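Local coordinates for regulatory protein E2 (Bovine papillomavirus type 1, PDB 2JEX), which probably regulates viral transcription and helps start viral DNA replication together with protein E1, and is present as the N-terminal transactivation domain of E2, at residues Q146-Y158 and T161-G174. The protein carries 1 engineered substitution. Numbering follows the deposited sequence.
Sequences QLAKAGADGTGLY and TMAGAGRIYYSAFG. Engineered in segment 161-174: Ala172 (natural residue Arg).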
loop_
_atom_site.group_PDB
_atom_site.type_symbol
_atom_site.label_atom_id
_atom_site.label_comp_id
_atom_site.label_asym_id
_atom_site.label_seq_id
_atom_site.Cartn_x
_atom_site.Cartn_y
_atom_site.Cartn_z
ATOM N N GLN A 146 5.457 9.972 10.097
ATOM C CA GLN A 146 6.868 10.308 9.879
ATOM C C GLN A 146 7.437 9.691 8.603
ATOM O O GLN A 146 7.030 8.603 8.190
ATOM C CB GLN A 146 7.722 9.895 11.084
ATOM C CG GLN A 146 7.751 8.394 11.350
ATOM C CD GLN A 146 8.852 7.986 12.309
ATOM O OE1 GLN A 146 9.091 8.646 13.325
ATOM N NE2 GLN A 146 9.525 6.883 11.995
ATOM N N LEU A 147 8.383 10.394 7.989
ATOM C CA LEU A 147 9.021 9.923 6.764
ATOM C C LEU A 147 10.159 8.966 7.084
ATOM O O LEU A 147 10.986 9.238 7.948
ATOM C CB LEU A 147 9.518 11.095 5.909
ATOM C CG LEU A 147 10.321 10.804 4.632
ATOM C CD1 LEU A 147 9.543 9.975 3.608
ATOM C CD2 LEU A 147 10.813 12.109 4.011
ATOM N N ALA A 148 10.166 7.835 6.388
ATOM C CA ALA A 148 11.227 6.849 6.493
ATOM C C ALA A 148 11.721 6.500 5.094
ATOM O O ALA A 148 10.982 6.612 4.119
ATOM C CB ALA A 148 10.734 5.608 7.221
ATOM N N LYS A 149 12.986 6.104 4.997
ATOM C CA LYS A 149 13.562 5.700 3.722
ATOM C C LYS A 149 13.793 4.196 3.721
ATOM O O LYS A 149 14.218 3.621 4.722
ATOM C CB LYS A 149 14.875 6.454 3.449
ATOM C CG LYS A 149 14.712 7.877 2.875
ATOM C CD LYS A 149 14.227 8.881 3.929
ATOM C CE LYS A 149 14.383 10.321 3.450
ATOM N NZ LYS A 149 14.195 11.289 4.574
ATOM N N ALA A 150 13.496 3.560 2.601
ATOM C CA ALA A 150 13.724 2.132 2.468
ATOM C C ALA A 150 14.840 1.844 1.478
ATOM O O ALA A 150 15.050 2.592 0.518
ATOM C CB ALA A 150 12.444 1.405 2.060
ATOM N N GLY A 151 15.557 0.754 1.730
ATOM C CA GLY A 151 16.608 0.303 0.837
ATOM C C GLY A 151 16.854 -1.173 1.034
ATOM O O GLY A 151 16.172 -1.810 1.833
ATOM N N ALA A 152 17.831 -1.695 0.297
ATOM C CA ALA A 152 18.279 -3.074 0.403
ATOM C C ALA A 152 19.796 -3.152 0.589
ATOM O O ALA A 152 20.550 -2.319 0.065
ATOM C CB ALA A 152 17.875 -3.846 -0.831
ATOM N N ASP A 153 20.233 -4.152 1.348
ATOM C CA ASP A 153 21.648 -4.473 1.465
ATOM C C ASP A 153 21.813 -5.991 1.391
ATOM O O ASP A 153 20.942 -6.673 0.855
ATOM C CB ASP A 153 22.237 -3.884 2.751
ATOM C CG ASP A 153 21.522 -4.358 4.005
ATOM O OD1 ASP A 153 21.672 -3.689 5.044
ATOM O OD2 ASP A 153 20.815 -5.389 3.961
ATOM N N GLY A 154 22.916 -6.517 1.921
ATOM C CA GLY A 154 23.184 -7.958 1.905
ATOM C C GLY A 154 22.269 -8.786 2.792
ATOM O O GLY A 154 22.137 -9.992 2.600
ATOM N N THR A 155 21.630 -8.140 3.761
ATOM C CA THR A 155 20.784 -8.832 4.722
ATOM C C THR A 155 19.324 -8.910 4.231
ATOM O O THR A 155 18.691 -9.967 4.301
ATOM C CB THR A 155 20.899 -8.163 6.118
ATOM O OG1 THR A 155 22.267 -8.193 6.548
ATOM C CG2 THR A 155 20.050 -8.873 7.156
ATOM N N GLY A 156 18.806 -7.799 3.720
ATOM C CA GLY A 156 17.428 -7.741 3.288
ATOM C C GLY A 156 16.956 -6.347 2.951
ATOM O O GLY A 156 17.751 -5.435 2.709
ATOM N N LEU A 157 15.643 -6.199 2.919
ATOM C CA LEU A 157 15.006 -4.913 2.724
ATOM C C LEU A 157 14.694 -4.355 4.101
ATOM O O LEU A 157 14.317 -5.095 5.010
ATOM C CB LEU A 157 13.746 -5.082 1.887
ATOM C CG LEU A 157 13.844 -5.954 0.632
ATOM C CD1 LEU A 157 12.438 -6.308 0.121
ATOM C CD2 LEU A 157 14.609 -5.247 -0.437
ATOM N N TYR A 158 14.878 -3.050 4.253
ATOM C CA TYR A 158 14.895 -2.410 5.564
ATOM C C TYR A 158 14.438 -0.969 5.425
ATOM O O TYR A 158 14.493 -0.389 4.335
ATOM C CB TYR A 158 16.324 -2.418 6.139
ATOM C CG TYR A 158 17.278 -1.518 5.373
ATOM C CD1 TYR A 158 17.323 -0.143 5.622
ATOM C CD2 TYR A 158 18.117 -2.034 4.385
ATOM C CE1 TYR A 158 18.169 0.690 4.912
ATOM C CE2 TYR A 158 18.992 -1.201 3.671
ATOM C CZ TYR A 158 19.006 0.157 3.941
ATOM O OH TYR A 158 19.847 0.998 3.255
ATOM N N THR A 161 14.726 4.846 10.827
ATOM C CA THR A 161 14.052 5.937 11.538
ATOM C C THR A 161 14.989 6.465 12.624
ATOM O O THR A 161 16.047 5.877 12.876
ATOM C CB THR A 161 12.726 5.471 12.198
ATOM O OG1 THR A 161 13.014 4.574 13.280
ATOM C CG2 THR A 161 11.804 4.771 11.187
ATOM N N MET A 162 14.609 7.561 13.272
ATOM C CA MET A 162 15.437 8.108 14.348
ATOM C C MET A 162 14.784 7.983 15.731
ATOM O O MET A 162 15.062 8.774 16.645
ATOM C CB MET A 162 15.886 9.544 14.033
ATOM C CG MET A 162 16.690 9.668 12.735
ATOM S SD MET A 162 18.090 8.525 12.644
ATOM C CE MET A 162 18.255 8.304 10.871
ATOM N N ALA A 163 13.924 6.973 15.869
ATOM C CA ALA A 163 13.382 6.560 17.166
ATOM C C ALA A 163 14.338 5.555 17.825
ATOM O O ALA A 163 14.577 5.601 19.036
ATOM C CB ALA A 163 11.985 5.958 16.997
ATOM N N GLY A 164 14.871 4.651 17.006
ATOM C CA GLY A 164 15.916 3.712 17.407
ATOM C C GLY A 164 16.873 3.564 16.239
ATOM O O GLY A 164 16.708 2.673 15.398
ATOM N N ALA A 165 17.865 4.455 16.192
ATOM C CA ALA A 165 18.761 4.603 15.040
ATOM C C ALA A 165 19.391 3.294 14.574
ATOM O O ALA A 165 20.081 2.611 15.337
ATOM C CB ALA A 165 19.834 5.647 15.328
ATOM N N GLY A 166 19.137 2.968 13.308
ATOM C CA GLY A 166 19.611 1.737 12.687
ATOM C C GLY A 166 18.638 1.276 11.615
ATOM O O GLY A 166 17.506 1.767 11.537
ATOM N N ARG A 167 19.086 0.339 10.784
ATOM C CA ARG A 167 18.246 -0.247 9.748
ATOM C C ARG A 167 17.308 -1.275 10.365
ATOM O O ARG A 167 17.750 -2.161 11.103
ATOM C CB ARG A 167 19.110 -0.906 8.676
ATOM C CG ARG A 167 20.079 0.043 7.999
ATOM C CD ARG A 167 20.785 -0.632 6.845
ATOM N NE ARG A 167 21.891 0.172 6.332
ATOM C CZ ARG A 167 22.554 -0.081 5.207
ATOM N NH1 ARG A 167 22.214 -1.119 4.449
ATOM N NH2 ARG A 167 23.566 0.707 4.838
ATOM N N ILE A 168 16.015 -1.148 10.077
ATOM C CA ILE A 168 15.026 -2.107 10.572
ATOM C C ILE A 168 14.481 -2.951 9.421
ATOM O O ILE A 168 13.789 -2.453 8.530
ATOM C CB ILE A 168 13.916 -1.426 11.421
ATOM C CG1 ILE A 168 14.536 -0.845 12.699
ATOM C CG2 ILE A 168 12.824 -2.430 11.803
ATOM C CD1 ILE A 168 13.903 0.437 13.194
ATOM N N TYR A 169 14.822 -4.236 9.452
ATOM C CA TYR A 169 14.552 -5.142 8.344
ATOM C C TYR A 169 13.140 -5.688 8.381
ATOM O O TYR A 169 12.690 -6.187 9.414
ATOM C CB TYR A 169 15.570 -6.288 8.330
ATOM C CG TYR A 169 16.985 -5.818 8.055
ATOM C CD1 TYR A 169 17.479 -5.764 6.749
ATOM C CD2 TYR A 169 17.824 -5.413 9.098
ATOM C CE1 TYR A 169 18.762 -5.322 6.491
ATOM C CE2 TYR A 169 19.112 -4.974 8.849
ATOM C CZ TYR A 169 19.575 -4.930 7.543
ATOM O OH TYR A 169 20.853 -4.500 7.289
ATOM N N TYR A 170 12.442 -5.569 7.251
ATOM C CA TYR A 170 11.106 -6.148 7.092
ATOM C C TYR A 170 11.147 -7.388 6.198
ATOM O O TYR A 170 10.200 -8.172 6.161
ATOM C CB TYR A 170 10.092 -5.109 6.594
ATOM C CG TYR A 170 10.349 -4.502 5.224
ATOM C CD1 TYR A 170 9.847 -5.103 4.066
ATOM C CD2 TYR A 170 11.049 -3.298 5.091
ATOM C CE1 TYR A 170 10.061 -4.540 2.810
ATOM C CE2 TYR A 170 11.275 -2.724 3.838
ATOM C CZ TYR A 170 10.774 -3.351 2.708
ATOM O OH TYR A 170 10.981 -2.798 1.471
ATOM N N SER A 171 12.258 -7.552 5.491
ATOM C CA SER A 171 12.495 -8.723 4.667
ATOM C C SER A 171 13.922 -9.200 4.904
ATOM O O SER A 171 14.823 -8.394 5.181
ATOM C CB SER A 171 12.284 -8.370 3.200
ATOM O OG SER A 171 11.968 -9.509 2.423
ATOM N N ALA A 172 14.127 -10.510 4.843
ATOM C CA ALA A 172 15.462 -11.078 4.976
ATOM C C ALA A 172 15.791 -11.872 3.723
ATOM O O ALA A 172 15.050 -12.781 3.356
ATOM C CB ALA A 172 15.537 -11.969 6.205
ATOM N N PHE A 173 16.898 -11.540 3.071
ATOM C CA PHE A 173 17.281 -12.256 1.853
ATOM C C PHE A 173 17.727 -13.703 2.105
ATOM O O PHE A 173 17.668 -14.546 1.209
ATOM C CB PHE A 173 18.330 -11.479 1.044
ATOM C CG PHE A 173 17.799 -10.234 0.388
ATOM C CD1 PHE A 173 16.555 -10.233 -0.247
ATOM C CD2 PHE A 173 18.547 -9.064 0.390
ATOM C CE1 PHE A 173 16.061 -9.078 -0.858
ATOM C CE2 PHE A 173 18.067 -7.911 -0.214
ATOM C CZ PHE A 173 16.816 -7.923 -0.843
ATOM N N GLY A 174 18.156 -13.985 3.330
ATOM C CA GLY A 174 18.513 -15.337 3.722
ATOM C C GLY A 174 17.312 -16.255 3.722
ATOM O O GLY A 174 17.450 -17.449 3.470
HETATM O O HOH W 1 19.275 -12.276 5.708
#
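Tyr169 lies in a slot between Thr155 and Tyr158. Thr155 CG2 sits over one ring face, 4.0 Å from the centroid of the Tyr169 ring, and Tyr158 CB lies over the opposite face. Tyr158 and Tyr169 are an antiparallel non-hydrogen-bonded pair, CA to CA 3.9 Å, with side chains on one sheet face. The Tyr158 ring turns its edge toward Tyr169, planes at 64°. Tyr169 OH reaches Asp153 OD1 at 2.5 Å, on its syn side. Arg167 NH1 forms a salt bridge to the same oxygen, though its hydrogen bond is weak. Tyr158 CG stands between its backbone N and carbonyl carbon (chi1 68°), and the extended Arg167 chain crosses that ring, CD 3.4 Å from the Tyr158 centroid.

At the start of helix 173-180, Phe173 N bonds Thr155 O at 2.7 Å. Gly156 CA presses on the Phe173 ring face; with no side chain, Gly156 also lets Ser171 O close in. Leu157 CD2 meets Phe173 CZ at 3.5 Å. Phe173 also touches Tyr186 and Val188. Leu157 CB fits against a Tyr170 face, and Leu157 O accepts from Tyr170 N and Ser171 N. Asp153 OD2 takes Thr155 and Gly156 N-H, an Asx turn between strands 145-152 and 157-161. Edge strand 166-169 completes an antiparallel meander of the E2 transactivation domain.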